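PDB 2Z0Q: Rho guanine nucleotide exchange factor 3 from Mus musculus, which acts as a guanine nucleotide exchange factor for the GTPases RhoA and RhoB, the chain here being its catalytic DH domain with the adjoining PH domain. Local coordinates for residues Thr282-Gln287 and Phe310-Phe315; Lys239-Val244 and Thr323-Ala328; Val248-Glu253 and Asn339-Ala344; Val291-Ser296 and Glu305-Phe310. All blocks are in the same frame, centred on the assembly; numbering follows the deposited sequence.

Contact 1: Thr282-Gln287 and Phe310-Phe315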
# COMPACT_ATOMS: atom_id res chain seq x y z
N THR A 282 25.15 7.15 -8.30
CA THR A 282 26.01 5.97 -8.23
C THR A 282 25.52 5.15 -7.00
O THR A 282 25.48 5.67 -5.88
CB THR A 282 27.47 6.38 -8.02
OG1 THR A 282 27.94 7.14 -9.15
CG2 THR A 282 28.35 5.13 -7.86
N LEU A 283 25.13 3.91 -7.25
CA LEU A 283 24.60 3.02 -6.22
C LEU A 283 25.62 1.95 -5.92
O LEU A 283 26.10 1.29 -6.84
CB LEU A 283 23.31 2.34 -6.74
CG LEU A 283 22.74 1.24 -5.85
CD1 LEU A 283 22.20 1.83 -4.52
CD2 LEU A 283 21.58 0.56 -6.60
N GLU A 284 25.96 1.79 -4.65
CA GLU A 284 26.93 0.76 -4.25
C GLU A 284 26.36 -0.06 -3.11
O GLU A 284 25.86 0.48 -2.14
CB GLU A 284 28.26 1.42 -3.84
CG GLU A 284 28.92 2.06 -5.07
CD GLU A 284 30.10 2.98 -4.74
OE1 GLU A 284 30.08 3.61 -3.68
OE2 GLU A 284 31.02 3.10 -5.61
N ASP A 285 26.42 -1.37 -3.23
CA ASP A 285 25.89 -2.22 -2.17
C ASP A 285 26.93 -2.29 -1.09
O ASP A 285 28.13 -2.35 -1.40
CB ASP A 285 25.67 -3.63 -2.75
CG ASP A 285 24.91 -4.54 -1.81
OD1 ASP A 285 24.73 -4.20 -0.64
OD2 ASP A 285 24.50 -5.62 -2.29
N LEU A 286 26.52 -2.26 0.17
CA LEU A 286 27.48 -2.41 1.27
C LEU A 286 27.21 -3.75 1.96
O LEU A 286 26.08 -4.05 2.26
CB LEU A 286 27.33 -1.31 2.30
CG LEU A 286 27.85 0.07 1.90
CD1 LEU A 286 27.26 0.47 0.59
CD2 LEU A 286 27.43 1.10 2.96
N GLN A 287 28.26 -4.51 2.22
CA GLN A 287 28.08 -5.78 2.94
C GLN A 287 27.82 -5.44 4.41
O GLN A 287 28.22 -4.38 4.89
CB GLN A 287 29.36 -6.62 2.85
CG GLN A 287 29.65 -7.17 1.47
CD GLN A 287 30.88 -8.06 1.49
OE1 GLN A 287 31.99 -7.60 1.79
NE2 GLN A 287 30.69 -9.33 1.18
N PHE A 310 22.68 -1.99 4.73
CA PHE A 310 23.02 -0.66 4.23
C PHE A 310 23.37 -0.66 2.75
O PHE A 310 23.76 -1.68 2.18
CB PHE A 310 24.26 -0.11 4.96
CG PHE A 310 23.96 0.68 6.20
CD1 PHE A 310 23.87 0.05 7.45
CD2 PHE A 310 23.82 2.06 6.13
CE1 PHE A 310 23.64 0.80 8.61
CE2 PHE A 310 23.60 2.81 7.25
CZ PHE A 310 23.50 2.18 8.51
N PHE A 311 23.20 0.49 2.11
CA PHE A 311 23.67 0.65 0.73
C PHE A 311 24.11 2.11 0.62
O PHE A 311 23.74 2.92 1.47
CB PHE A 311 22.62 0.26 -0.33
CG PHE A 311 21.34 1.06 -0.28
CD1 PHE A 311 21.18 2.18 -1.05
CD2 PHE A 311 20.29 0.65 0.54
CE1 PHE A 311 19.97 2.91 -1.03
CE2 PHE A 311 19.09 1.35 0.57
CZ PHE A 311 18.92 2.46 -0.20
N ARG A 312 24.91 2.41 -0.39
CA ARG A 312 25.42 3.75 -0.56
C ARG A 312 24.94 4.40 -1.84
O ARG A 312 24.89 3.80 -2.89
CB ARG A 312 26.97 3.72 -0.56
CG ARG A 312 27.64 5.13 -0.54
CD ARG A 312 29.19 5.08 -0.59
NE ARG A 312 29.89 3.96 0.07
CZ ARG A 312 30.26 3.91 1.35
NH1 ARG A 312 29.99 4.88 2.20
NH2 ARG A 312 31.01 2.92 1.75
N VAL A 313 24.57 5.66 -1.73
CA VAL A 313 24.19 6.42 -2.89
C VAL A 313 25.10 7.65 -2.90
O VAL A 313 25.23 8.32 -1.89
CB VAL A 313 22.74 6.91 -2.82
CG1 VAL A 313 22.51 7.85 -3.91
CG2 VAL A 313 21.74 5.71 -2.94
N SER A 314 25.74 7.93 -4.04
CA SER A 314 26.61 9.10 -4.11
C SER A 314 26.36 9.88 -5.41
O SER A 314 25.84 9.35 -6.41
CB SER A 314 28.08 8.67 -3.94
OG SER A 314 28.56 8.04 -5.09
N PHE A 315 26.71 11.14 -5.37
CA PHE A 315 26.48 12.06 -6.45
C PHE A 315 27.66 13.02 -6.57
O PHE A 315 28.02 13.74 -5.62
CB PHE A 315 25.18 12.80 -6.12
CG PHE A 315 24.84 13.93 -7.04
CD1 PHE A 315 24.95 13.78 -8.41
CD2 PHE A 315 24.29 15.11 -6.52
CE1 PHE A 315 24.51 14.80 -9.28
CE2 PHE A 315 23.85 16.13 -7.38
CZ PHE A 315 23.96 15.96 -8.77
O HOH W 1 27.79 5.35 -4.06
O HOH W 2 31.06 2.10 -1.58
O HOH W 3 24.93 -3.80 4.77
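T282 and S314 exchange the first pair of backbone hydrogen bonds between two antiparallel strands of the PH domain, and E284 and R312 exchange the second. T282 N reaches S314 O at 3.0 Å, and R312 N reaches E284 O at 2.8 Å with an N-H...O angle of 172°. Beyond the D285-F311 pair the bonding weakens: L286 N meets F310 O in a weak bond of 3.5 Å, and a water joins L286 O to F310 N.

Polar side chains occupy the face of T282, E284, R312 and S314. The ion pair between E284 OE1 and R312 NE is long, 3.8 Å, with carboxylate and guanidinium planes almost perpendicular. Another water fills the gap, donating to OE1 and accepting from R312 NE at 2.7 Å in the guanidinium plane. L286 CD2 sits above one guanidinium face, toward its rim, while CD1 packs against R312 CB at 3.5 Å. With alanine at L286, R312 is likely to lose the methyl contacts on CB and on one guanidinium face and to turn more freely.

On the other face L283, F311 and V313 form an apolar patch, with D285 beside it. L283 CG is anti to the backbone N (chi1 172°), which carries CD1 toward F311 CD1, 3.6 Å away; helix 331-345 covers this leucine through L338 and I341. D285 forms a salt bridge with K334 of that helix.

The chemistry divides by face: a polar side where a water bridges the long E284-R312 ion pair, and a mostly apolar side against helix 331-345, bordered by the D285-K334 salt bridge.

Contact 2: Lys239-Val244 and Thr323-Ala328. With SO4 (sulfate ion), chain D; SO4 (sulfate ion), chain B.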
# COMPACT_ATOMS: atom_id res chain seq x y z
N LYS A 239 17.47 5.02 7.38
CA LYS A 239 18.27 5.68 8.43
C LYS A 239 19.71 5.80 7.98
O LYS A 239 20.29 4.82 7.52
CB LYS A 239 18.23 4.83 9.70
CG LYS A 239 19.05 5.45 10.82
CD LYS A 239 18.55 4.95 12.17
CE LYS A 239 19.37 3.79 12.67
NZ LYS A 239 18.89 3.37 14.04
N ASN A 240 20.31 6.98 8.09
CA ASN A 240 21.68 7.05 7.63
C ASN A 240 22.71 6.61 8.69
O ASN A 240 22.33 6.19 9.81
CB ASN A 240 21.97 8.44 7.01
CG ASN A 240 22.20 9.54 8.04
OD1 ASN A 240 22.23 9.30 9.25
ND2 ASN A 240 22.38 10.76 7.53
N ASN A 241 24.00 6.64 8.33
CA ASN A 241 25.06 6.17 9.23
C ASN A 241 25.41 7.13 10.34
O ASN A 241 26.36 6.91 11.09
CB ASN A 241 26.33 5.75 8.44
CG ASN A 241 26.91 6.87 7.60
OD1 ASN A 241 26.28 7.91 7.41
ND2 ASN A 241 28.13 6.66 7.08
N ARG A 242 24.63 8.20 10.46
CA ARG A 242 24.80 9.16 11.56
C ARG A 242 23.54 9.11 12.42
O ARG A 242 23.34 9.96 13.29
CB ARG A 242 25.08 10.59 11.04
CG ARG A 242 26.43 10.72 10.31
CD ARG A 242 26.73 12.14 9.81
NE ARG A 242 25.74 12.71 8.88
CZ ARG A 242 25.69 12.49 7.56
NH1 ARG A 242 26.59 11.70 6.97
NH2 ARG A 242 24.75 13.08 6.82
N GLY A 243 22.69 8.11 12.19
CA GLY A 243 21.49 7.95 12.99
C GLY A 243 20.29 8.82 12.59
O GLY A 243 19.25 8.76 13.23
N VAL A 244 20.42 9.59 11.52
CA VAL A 244 19.33 10.45 11.05
C VAL A 244 18.23 9.65 10.32
O VAL A 244 18.53 8.92 9.37
CB VAL A 244 19.87 11.53 10.10
CG1 VAL A 244 18.74 12.47 9.64
CG2 VAL A 244 20.96 12.32 10.82
N THR A 323 27.33 12.04 -0.51
CA THR A 323 27.38 10.60 -0.36
C THR A 323 26.49 10.26 0.84
O THR A 323 26.52 10.93 1.85
CB THR A 323 28.82 10.06 -0.19
OG1 THR A 323 28.78 8.62 -0.30
CG2 THR A 323 29.47 10.48 1.15
N HIS A 324 25.70 9.19 0.70
CA HIS A 324 24.80 8.77 1.78
C HIS A 324 24.87 7.26 1.98
O HIS A 324 24.80 6.52 1.00
CB HIS A 324 23.36 9.11 1.39
CG HIS A 324 23.15 10.56 1.13
ND1 HIS A 324 22.95 11.48 2.13
CD2 HIS A 324 23.17 11.26 -0.03
CE1 HIS A 324 22.85 12.69 1.60
NE2 HIS A 324 22.98 12.58 0.29
N SER A 325 25.03 6.82 3.22
CA SER A 325 25.03 5.38 3.57
C SER A 325 23.67 5.25 4.25
O SER A 325 23.47 5.83 5.30
CB SER A 325 26.17 5.08 4.54
OG SER A 325 27.39 5.19 3.83
N LEU A 326 22.77 4.49 3.63
CA LEU A 326 21.39 4.40 4.07
C LEU A 326 21.04 2.97 4.49
O LEU A 326 21.43 2.04 3.80
CB LEU A 326 20.49 4.83 2.88
CG LEU A 326 20.71 6.24 2.33
CD1 LEU A 326 19.82 6.48 1.10
CD2 LEU A 326 20.36 7.27 3.43
N GLN A 327 20.28 2.83 5.57
CA GLN A 327 19.92 1.52 6.11
C GLN A 327 18.44 1.22 5.92
O GLN A 327 17.60 2.01 6.34
CB GLN A 327 20.23 1.43 7.61
CG GLN A 327 19.90 0.06 8.21
CD GLN A 327 20.16 -0.00 9.70
OE1 GLN A 327 19.67 0.85 10.44
NE2 GLN A 327 20.94 -0.99 10.14
N ALA A 328 18.16 0.09 5.26
CA ALA A 328 16.78 -0.33 5.01
C ALA A 328 16.24 -1.03 6.24
O ALA A 328 16.97 -1.36 7.17
CB ALA A 328 16.70 -1.27 3.79
S SO4 D . 26.96 15.06 2.10
O1 SO4 D . 27.40 16.47 1.81
O2 SO4 D . 26.78 14.93 3.57
O3 SO4 D . 25.65 14.82 1.45
O4 SO4 D . 27.95 14.06 1.60
S SO4 B . 30.98 8.72 4.85
O1 SO4 B . 31.26 10.16 4.63
O2 SO4 B . 29.52 8.53 5.10
O3 SO4 B . 31.39 7.93 3.68
O4 SO4 B . 31.76 8.25 6.02
O HOH W 4 23.11 10.60 4.74
O HOH W 5 25.45 8.98 5.12
O HOH W 6 30.02 4.33 5.59
O HOH W 7 27.82 10.48 4.46
O HOH W 8 25.62 12.76 3.98
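A short antiparallel pairing next to a beta turn in the PH domain joins K239 to Q327. K239 N donates to Q327 O at 3.2 Å, in the carbonyl plane and on a lone pair, and Q327 N returns a shorter bond to K239 O. The two side chains run side by side in the same direction, K239 CE touching Q327 OE1; Q327 NE2 is held by K308 O.

Past this pair the strand 232-240 turns away to enter strand 245-251, a hairpin of the PH-domain sheet. The reversal is a type I turn from N240 to G243, combined with an Asx turn. N240 CG sits between the backbone N and the carbonyl carbon (chi1 78°), folding the amide back so that OD1 accepts from R242 N and V244 N, each at 2.9 Å, from opposite faces of the amide plane. At G243 a side chain would press on the preceding carbonyl.

N241 leans over S325: its ND2 comes within 3.6 Å of S325 CB, and one water links N241 OD1 to S325 N. The same ND2 points almost straight at a sulfate, 3.1 Å from O2 with an N-H...O angle of 169°. A second sulfate takes a bond from T323 N to its O4 at 3.0 Å. R242 reaches toward both ions through waters in its guanidinium plane that also lie within bonding distance of T323 O; its NH2 forms a salt bridge to another sulfate and a hydrogen bond to Y272 OH. The sulfates probably come from the crystallisation liquor; R273 also bonds one.

Contact 3: Val248-Glu253 and Asn339-Ala344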
# COMPACT_ATOMS: atom_id res chain seq x y z
N VAL A 248 12.99 8.84 1.97
CA VAL A 248 13.57 8.97 0.66
C VAL A 248 12.55 8.66 -0.44
O VAL A 248 11.79 7.72 -0.33
CB VAL A 248 14.81 8.06 0.54
CG1 VAL A 248 15.41 8.16 -0.82
CG2 VAL A 248 15.81 8.44 1.63
N PHE A 249 12.61 9.45 -1.49
CA PHE A 249 11.69 9.33 -2.62
C PHE A 249 12.44 9.11 -3.93
O PHE A 249 13.25 9.95 -4.36
CB PHE A 249 10.89 10.64 -2.77
CG PHE A 249 10.02 10.96 -1.58
CD1 PHE A 249 8.75 10.40 -1.45
CD2 PHE A 249 10.48 11.81 -0.58
CE1 PHE A 249 7.95 10.68 -0.34
CE2 PHE A 249 9.70 12.09 0.50
CZ PHE A 249 8.41 11.54 0.64
N LEU A 250 12.15 7.99 -4.58
CA LEU A 250 12.73 7.72 -5.87
C LEU A 250 11.66 8.02 -6.95
O LEU A 250 10.77 7.21 -7.19
CB LEU A 250 13.16 6.25 -6.00
CG LEU A 250 13.68 5.91 -7.41
CD1 LEU A 250 14.96 6.70 -7.74
CD2 LEU A 250 13.93 4.42 -7.49
N PHE A 251 11.75 9.20 -7.55
CA PHE A 251 10.84 9.53 -8.66
C PHE A 251 11.55 8.89 -9.87
O PHE A 251 12.72 8.54 -9.79
CB PHE A 251 10.72 11.05 -8.81
CG PHE A 251 9.94 11.70 -7.70
CD1 PHE A 251 8.54 11.65 -7.68
CD2 PHE A 251 10.61 12.37 -6.67
CE1 PHE A 251 7.81 12.26 -6.64
CE2 PHE A 251 9.90 12.98 -5.64
CZ PHE A 251 8.49 12.92 -5.62
N GLN A 252 10.87 8.75 -11.01
CA GLN A 252 11.51 8.09 -12.14
C GLN A 252 12.89 8.59 -12.51
O GLN A 252 13.80 7.80 -12.78
CB GLN A 252 10.62 8.17 -13.38
CG GLN A 252 11.12 7.30 -14.54
CD GLN A 252 10.97 5.82 -14.25
OE1 GLN A 252 11.86 5.21 -13.66
NE2 GLN A 252 9.83 5.24 -14.64
N GLU A 253 13.07 9.91 -12.50
CA GLU A 253 14.33 10.47 -12.91
C GLU A 253 15.14 11.18 -11.83
O GLU A 253 16.22 11.70 -12.12
CB GLU A 253 14.09 11.44 -14.07
CG GLU A 253 13.45 10.76 -15.30
CD GLU A 253 13.30 11.72 -16.46
OE1 GLU A 253 14.33 12.26 -16.91
OE2 GLU A 253 12.16 11.95 -16.92
N ASN A 339 16.77 -2.94 -6.22
CA ASN A 339 16.07 -3.26 -7.48
C ASN A 339 15.46 -2.00 -8.12
O ASN A 339 15.66 -1.75 -9.30
CB ASN A 339 14.94 -4.29 -7.25
CG ASN A 339 15.44 -5.63 -6.73
OD1 ASN A 339 16.63 -5.97 -6.84
ND2 ASN A 339 14.52 -6.43 -6.18
N CYS A 340 14.73 -1.20 -7.33
CA CYS A 340 14.10 0.01 -7.88
C CYS A 340 15.06 1.05 -8.41
O CYS A 340 14.84 1.64 -9.45
CB CYS A 340 13.16 0.65 -6.86
SG CYS A 340 11.71 -0.36 -6.53
N ILE A 341 16.14 1.31 -7.68
CA ILE A 341 17.09 2.27 -8.16
C ILE A 341 17.75 1.75 -9.46
O ILE A 341 17.91 2.48 -10.43
CB ILE A 341 18.18 2.55 -7.10
CG1 ILE A 341 17.52 3.19 -5.87
CG2 ILE A 341 19.28 3.49 -7.70
CD1 ILE A 341 18.49 3.40 -4.72
N ARG A 342 18.16 0.49 -9.48
CA ARG A 342 18.77 -0.04 -10.70
C ARG A 342 17.79 -0.01 -11.89
O ARG A 342 18.19 0.32 -13.00
CB ARG A 342 19.28 -1.47 -10.46
CG ARG A 342 20.49 -1.52 -9.54
CD ARG A 342 20.80 -2.89 -9.04
NE ARG A 342 22.03 -2.90 -8.25
CZ ARG A 342 22.30 -3.79 -7.31
NH1 ARG A 342 21.42 -4.75 -7.03
NH2 ARG A 342 23.45 -3.73 -6.66
N GLN A 343 16.52 -0.30 -11.63
CA GLN A 343 15.51 -0.32 -12.67
C GLN A 343 15.30 1.08 -13.21
O GLN A 343 15.23 1.29 -14.42
CB GLN A 343 14.21 -0.93 -12.14
CG GLN A 343 13.08 -0.98 -13.18
CD GLN A 343 13.43 -1.89 -14.37
OE1 GLN A 343 13.61 -3.11 -14.20
NE2 GLN A 343 13.54 -1.31 -15.57
N ALA A 344 15.22 2.08 -12.31
CA ALA A 344 15.07 3.45 -12.77
C ALA A 344 16.30 3.89 -13.60
O ALA A 344 16.16 4.58 -14.61
CB ALA A 344 14.85 4.41 -11.56
O HOH W 9 15.23 6.96 -14.92
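L250 extends its side chain with CG anti to the backbone N (chi1 176°) and a chi2 of 64°, a combination that presents CD2 to the helix segment N339-A344. Q252 also starts anti to its main-chain nitrogen, then bends at chi2, bringing OE1 back toward the helix. Both belong to the PH fold, in which a C-terminal helix, here 331-345, packs against a strongly bent beta sheet; strand 248-251 and the helix segment run at 31° to each other, their axes 9.7 Å apart.

The packing turns on a single methyl. L250 CD2 touches C340 CB at 3.9 Å, I341 CG1 at 4.1 Å and A344 CB at 4.2 Å, three residues on one side of the helix, within little more than a turn. Its nearest approach is to a backbone atom, C340 O at 3.5 Å. That carbonyl already accepts the helical bond from A344 N, so its polarity is met within the helix while the methyl rests beside it.

A344 has a small side chain, and the turn after the strand comes close to the helix there: Q252 and A344 have CA atoms 5.9 Å apart. Q252 OE1 lies 3.7 Å from A344 CB, in van der Waals contact. Around this site V278 and L255 also pack on L250, I341 meets L281, and C340 touches C234 of strand 232-240, so that the leucine is buried between sheet and helix.

No direct hydrogen bond spans the two segments; instead one water donates to both main chains, to Q252 O and, at 2.6 Å, to A344 O.

Contact 4: Val291-Ser296 and Glu305-Phe310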
# COMPACT_ATOMS: atom_id res chain seq x y z
N VAL A 291 29.55 -0.64 6.64
CA VAL A 291 29.25 0.74 6.99
C VAL A 291 30.09 1.19 8.22
O VAL A 291 30.52 0.36 9.04
CB VAL A 291 27.74 0.91 7.34
CG1 VAL A 291 27.42 0.25 8.66
CG2 VAL A 291 27.39 2.40 7.40
N ARG A 292 30.35 2.49 8.34
CA ARG A 292 31.05 3.04 9.50
C ARG A 292 30.02 3.99 10.09
O ARG A 292 29.44 4.82 9.37
CB ARG A 292 32.29 3.83 9.08
CG ARG A 292 33.30 2.95 8.33
CD ARG A 292 33.72 1.89 9.28
NE ARG A 292 34.78 1.00 8.82
CZ ARG A 292 34.61 -0.29 8.60
NH1 ARG A 292 33.42 -0.86 8.77
NH2 ARG A 292 35.67 -1.04 8.28
N LEU A 293 29.78 3.88 11.39
CA LEU A 293 28.79 4.71 12.05
C LEU A 293 29.38 5.85 12.84
O LEU A 293 30.49 5.75 13.34
CB LEU A 293 27.93 3.88 12.99
CG LEU A 293 27.25 2.66 12.40
CD1 LEU A 293 26.44 2.01 13.52
CD2 LEU A 293 26.35 3.06 11.23
N GLY A 294 28.63 6.93 12.92
CA GLY A 294 29.05 8.10 13.69
C GLY A 294 27.85 8.59 14.46
O GLY A 294 26.72 8.13 14.22
N GLY A 295 28.08 9.52 15.39
CA GLY A 295 27.00 10.07 16.19
C GLY A 295 26.63 9.17 17.35
O GLY A 295 27.18 8.08 17.50
N SER A 296 25.70 9.62 18.19
CA SER A 296 25.29 8.80 19.33
C SER A 296 24.52 7.56 18.87
O SER A 296 23.57 7.65 18.09
CB SER A 296 24.39 9.60 20.28
OG SER A 296 24.01 8.81 21.40
N GLU A 305 22.69 -5.43 14.43
CA GLU A 305 21.53 -4.81 13.81
C GLU A 305 21.92 -3.41 13.33
O GLU A 305 21.48 -2.99 12.28
CB GLU A 305 20.36 -4.71 14.80
CG GLU A 305 19.82 -6.07 15.28
CD GLU A 305 18.87 -5.94 16.49
OE1 GLU A 305 17.86 -5.21 16.37
OE2 GLU A 305 19.13 -6.56 17.55
N ARG A 306 22.75 -2.70 14.09
CA ARG A 306 23.15 -1.33 13.71
C ARG A 306 23.95 -1.20 12.41
O ARG A 306 23.94 -0.14 11.80
CB ARG A 306 23.97 -0.67 14.81
CG ARG A 306 23.17 -0.32 16.05
CD ARG A 306 24.05 0.29 17.11
NE ARG A 306 23.34 0.40 18.37
CZ ARG A 306 22.31 1.22 18.59
NH1 ARG A 306 21.89 2.01 17.61
NH2 ARG A 306 21.69 1.23 19.77
N VAL A 307 24.66 -2.26 12.00
CA VAL A 307 25.47 -2.17 10.78
C VAL A 307 25.02 -3.06 9.64
O VAL A 307 25.77 -3.29 8.70
CB VAL A 307 26.95 -2.47 11.08
CG1 VAL A 307 27.46 -1.47 12.10
CG2 VAL A 307 27.11 -3.90 11.65
N LYS A 308 23.78 -3.56 9.68
CA LYS A 308 23.35 -4.41 8.57
C LYS A 308 22.34 -3.71 7.65
O LYS A 308 21.77 -2.69 8.01
CB LYS A 308 22.76 -5.73 9.10
CG LYS A 308 21.37 -5.62 9.65
CD LYS A 308 20.87 -7.00 10.16
CE LYS A 308 21.89 -7.64 11.10
NZ LYS A 308 21.30 -8.74 11.95
N ASN A 309 22.16 -4.26 6.46
CA ASN A 309 21.19 -3.78 5.49
C ASN A 309 21.42 -2.35 4.98
O ASN A 309 20.48 -1.61 4.78
CB ASN A 309 19.77 -3.90 6.06
CG ASN A 309 19.40 -5.35 6.36
OD1 ASN A 309 18.63 -5.65 7.26
ND2 ASN A 309 19.98 -6.25 5.60
N PHE A 310 22.68 -1.99 4.73
CA PHE A 310 23.02 -0.66 4.23
C PHE A 310 23.37 -0.66 2.75
O PHE A 310 23.76 -1.68 2.18
CB PHE A 310 24.26 -0.11 4.96
CG PHE A 310 23.96 0.68 6.20
CD1 PHE A 310 23.87 0.05 7.45
CD2 PHE A 310 23.82 2.06 6.13
CE1 PHE A 310 23.64 0.80 8.61
CE2 PHE A 310 23.60 2.81 7.25
CZ PHE A 310 23.50 2.18 8.51
O HOH W 10 27.14 -2.25 6.47
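V291 lays its CG2 methyl squarely over the aromatic face of F310, a CH-pi contact in which the carbon stands 3.8 Å from the ring centroid and 11° off the normal. This is the close-fitting part of the contact. The other methyl of the same valine, CG1, occupies the position between the backbone N and the carbonyl carbon (chi1 71°), where it meets both V307 CB at 3.7 Å and the F310 ring at CD1. One branched residue therefore fills the angle between a ring and a neighbouring valine. A serine in place of F310 would probably strip V291 CG2 of the surface it rests on and open a gap beneath the loop.

Toward L293 the contact becomes more exposed, L293 and V307 both being partly open to solvent. L293 CD2 comes to 4.0 Å from F310 CZ at an oblique approach, and CD1 lies against R306 CB and V307 CG1, with R306 O also in van der Waals range. R292 NH1 bonds V291 O from above the carbonyl plane. On the polar margin a water bridges V291 N and V307 O, accepting from V291 N at 2.9 Å.

The contact folds the long loop after strand 282-285 onto the short helix 303-306 and the start of strand 310-315. Strand 322-327 adjoins it, with S325 meeting both V291 and F310, while N241 of the turn after strand 232-240 packs on V291 and L293.

Overall arrangement
All four contacts lie in the PH domain. Contacts 1 and 2 are centred about 10 Å apart and share a sheet, in which strands 310-315 and 322-327 are neighbours. Contact 4 is nested within the loop closed by contact 1, with F310 common to both, and its centre is about 7 Å from that of contact 2, which it meets through N241 with G294 and Q327 with K308. Contact 3 is farthest from contact 4, about 23 Å between centres, but about 13 Å from contact 1, which it touches where I341 meets L283 and F311. Contacts 2 and 3 alternate along the chain, tying the domain's early strands to its last strand and final helix.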